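Local coordinates for protein tryptophan halogenase (Shewanella frigidimarina, PDB 2PYX) that probably acts as a flavin-dependent monooxygenase of the tryptophan halogenase family, binding FAD to support halogenation of tryptophan or a related substrate, at residues A153-V158 with Y521-L526. Numbering follows the deposited sequence. Where two conformers were deposited one is given.
Sequences APKSIV and YGFPKL
A cation-pi contact between Lys155 and Phe523 joins two loops, one between helix 144-149 and strand 169-172, the other the C-terminal tail leaving helix 511-520. Lys155 NZ stands 3.9 Å from the centroid of the Phe523 ring and only 6° off its normal, while Lys155 CE adds a CH-pi contact over the same face. A bend at chi3 (-65°) lets the lysine's methylenes pass over the ring's CE1-CZ rim before the amine reaches its centre. The ammonium group is also held by a salt bridge to Glu77 and hydrogen bonds to Tyr168 and the carbonyl of Ala160, which probably offsets the cost of burying its charge. Near the ring plane, Ser156 O approaches Phe523 CE1 at 3.4 Å, placing a partially negative oxygen beside the electropositive ring edge. Ile157 CD1 fills the flank, 4.2 Å from Phe523 CD1 and 3.6 Å from Gly522 O. Gly522 suits a positive phi of 91°, at which a side chain would collide with the preceding carbonyl. Beyond it, Pro524 sets CD 3.4 Å from Ile157 O and CG near Val158 O. With an alanine at Phe523, Lys155 is likely to lose the ring face under its ammonium and methylenes, and a gap would open beside Phe88 and Ile81. The ring also touches Val518 of helix 511-520, and the whole is a lysine-aromatic cation-pi pair holding the C-terminal tail against the loop after helix 144-149.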
loop_
_atom_site.group_PDB
_atom_site.type_symbol
_atom_site.label_atom_id
_atom_site.label_comp_id
_atom_site.label_asym_id
_atom_site.label_seq_id
_atom_site.Cartn_x
_atom_site.Cartn_y
_atom_site.Cartn_z
ATOM N N ALA A 153 -11.089 -15.289 8.257
ATOM C CA ALA A 153 -10.803 -13.929 8.662
ATOM C C ALA A 153 -9.534 -13.864 9.546
ATOM O O ALA A 153 -8.991 -14.894 9.934
ATOM C CB ALA A 153 -11.976 -13.371 9.388
ATOM N N PRO A 154 -9.029 -12.646 9.824
ATOM C CA PRO A 154 -7.864 -12.491 10.715
ATOM C C PRO A 154 -8.181 -12.349 12.207
ATOM O O PRO A 154 -7.277 -12.178 13.020
ATOM C CB PRO A 154 -7.265 -11.150 10.249
ATOM C CG PRO A 154 -8.438 -10.392 9.770
ATOM C CD PRO A 154 -9.424 -11.358 9.228
ATOM N N LYS A 155 -9.470 -12.383 12.534
ATOM C CA LYS A 155 -9.914 -12.156 13.908
ATOM C C LYS A 155 -11.326 -12.711 14.066
ATOM O O LYS A 155 -11.938 -13.104 13.105
ATOM C CB LYS A 155 -9.861 -10.649 14.252
ATOM C CG LYS A 155 -10.831 -9.788 13.425
ATOM C CD LYS A 155 -10.556 -8.304 13.563
ATOM C CE LYS A 155 -10.779 -7.773 14.970
ATOM N NZ LYS A 155 -10.477 -6.284 15.098
ATOM N N SER A 156 -11.809 -12.727 15.309
ATOM C CA SER A 156 -13.145 -13.208 15.652
ATOM C C SER A 156 -14.017 -12.026 16.040
ATOM O O SER A 156 -13.502 -10.935 16.291
ATOM C CB SER A 156 -13.044 -14.156 16.846
ATOM O OG SER A 156 -12.531 -13.473 17.983
ATOM N N ILE A 157 -15.329 -12.245 16.127
ATOM C CA ILE A 157 -16.265 -11.157 16.493
ATOM C C ILE A 157 -16.019 -10.645 17.929
ATOM O O ILE A 157 -16.336 -9.481 18.261
ATOM C CB ILE A 157 -17.734 -11.594 16.222
ATOM C CG1 ILE A 157 -18.709 -10.417 16.316
ATOM C CG2 ILE A 157 -18.158 -12.746 17.174
ATOM C CD1 ILE A 157 -18.316 -9.195 15.524
ATOM N N VAL A 158 -15.408 -11.488 18.758
ATOM C CA VAL A 158 -15.093 -11.138 20.148
ATOM C C VAL A 158 -13.765 -10.408 20.291
ATOM O O VAL A 158 -13.430 -9.902 21.365
ATOM C CB VAL A 158 -15.099 -12.403 21.077
ATOM C CG1 VAL A 158 -16.467 -13.070 21.031
ATOM C CG2 VAL A 158 -14.008 -13.381 20.691
ATOM N N TYR A 521 -23.645 -6.342 15.071
ATOM C CA TYR A 521 -23.240 -6.141 16.455
ATOM C C TYR A 521 -21.960 -5.317 16.615
ATOM O O TYR A 521 -21.856 -4.498 17.531
ATOM C CB TYR A 521 -23.033 -7.495 17.130
ATOM C CG TYR A 521 -24.267 -8.360 17.201
ATOM C CD1 TYR A 521 -25.268 -8.099 18.137
ATOM C CD2 TYR A 521 -24.420 -9.456 16.358
ATOM C CE1 TYR A 521 -26.399 -8.909 18.218
ATOM C CE2 TYR A 521 -25.547 -10.265 16.431
ATOM C CZ TYR A 521 -26.530 -9.985 17.363
ATOM O OH TYR A 521 -27.651 -10.789 17.446
ATOM N N GLY A 522 -20.965 -5.564 15.770
ATOM C CA GLY A 522 -19.707 -4.838 15.882
ATOM C C GLY A 522 -18.690 -5.544 16.776
ATOM O O GLY A 522 -19.055 -6.349 17.650
ATOM N N PHE A 523 -17.394 -5.261 16.552
ATOM C CA PHE A 523 -16.332 -5.636 17.500
ATOM C C PHE A 523 -16.414 -4.781 18.762
ATOM O O PHE A 523 -16.694 -3.592 18.676
ATOM C CB PHE A 523 -14.927 -5.381 16.936
ATOM C CG PHE A 523 -14.621 -6.122 15.669
ATOM C CD1 PHE A 523 -14.517 -7.506 15.669
ATOM C CD2 PHE A 523 -14.387 -5.430 14.473
ATOM C CE1 PHE A 523 -14.250 -8.197 14.499
ATOM C CE2 PHE A 523 -14.087 -6.120 13.307
ATOM C CZ PHE A 523 -14.009 -7.491 13.315
ATOM N N PRO A 524 -16.045 -5.343 19.924
ATOM C CA PRO A 524 -15.975 -4.496 21.126
ATOM C C PRO A 524 -14.836 -3.475 21.073
ATOM O O PRO A 524 -13.824 -3.691 20.397
ATOM C CB PRO A 524 -15.710 -5.496 22.242
ATOM C CG PRO A 524 -15.017 -6.635 21.582
ATOM C CD PRO A 524 -15.625 -6.726 20.194
ATOM N N LYS A 525 -15.000 -2.375 21.808
ATOM C CA LYS A 525 -13.956 -1.354 21.902
ATOM C C LYS A 525 -12.715 -1.894 22.615
ATOM O O LYS A 525 -11.597 -1.576 22.219
ATOM C CB LYS A 525 -14.484 -0.100 22.609
ATOM N N LEU A 526 -12.920 -2.723 23.642
ATOM C CA LEU A 526 -11.825 -3.304 24.421
ATOM C C LEU A 526 -11.742 -4.801 24.199
ATOM O O LEU A 526 -12.767 -5.467 24.071
ATOM C CB LEU A 526 -12.030 -3.035 25.921
#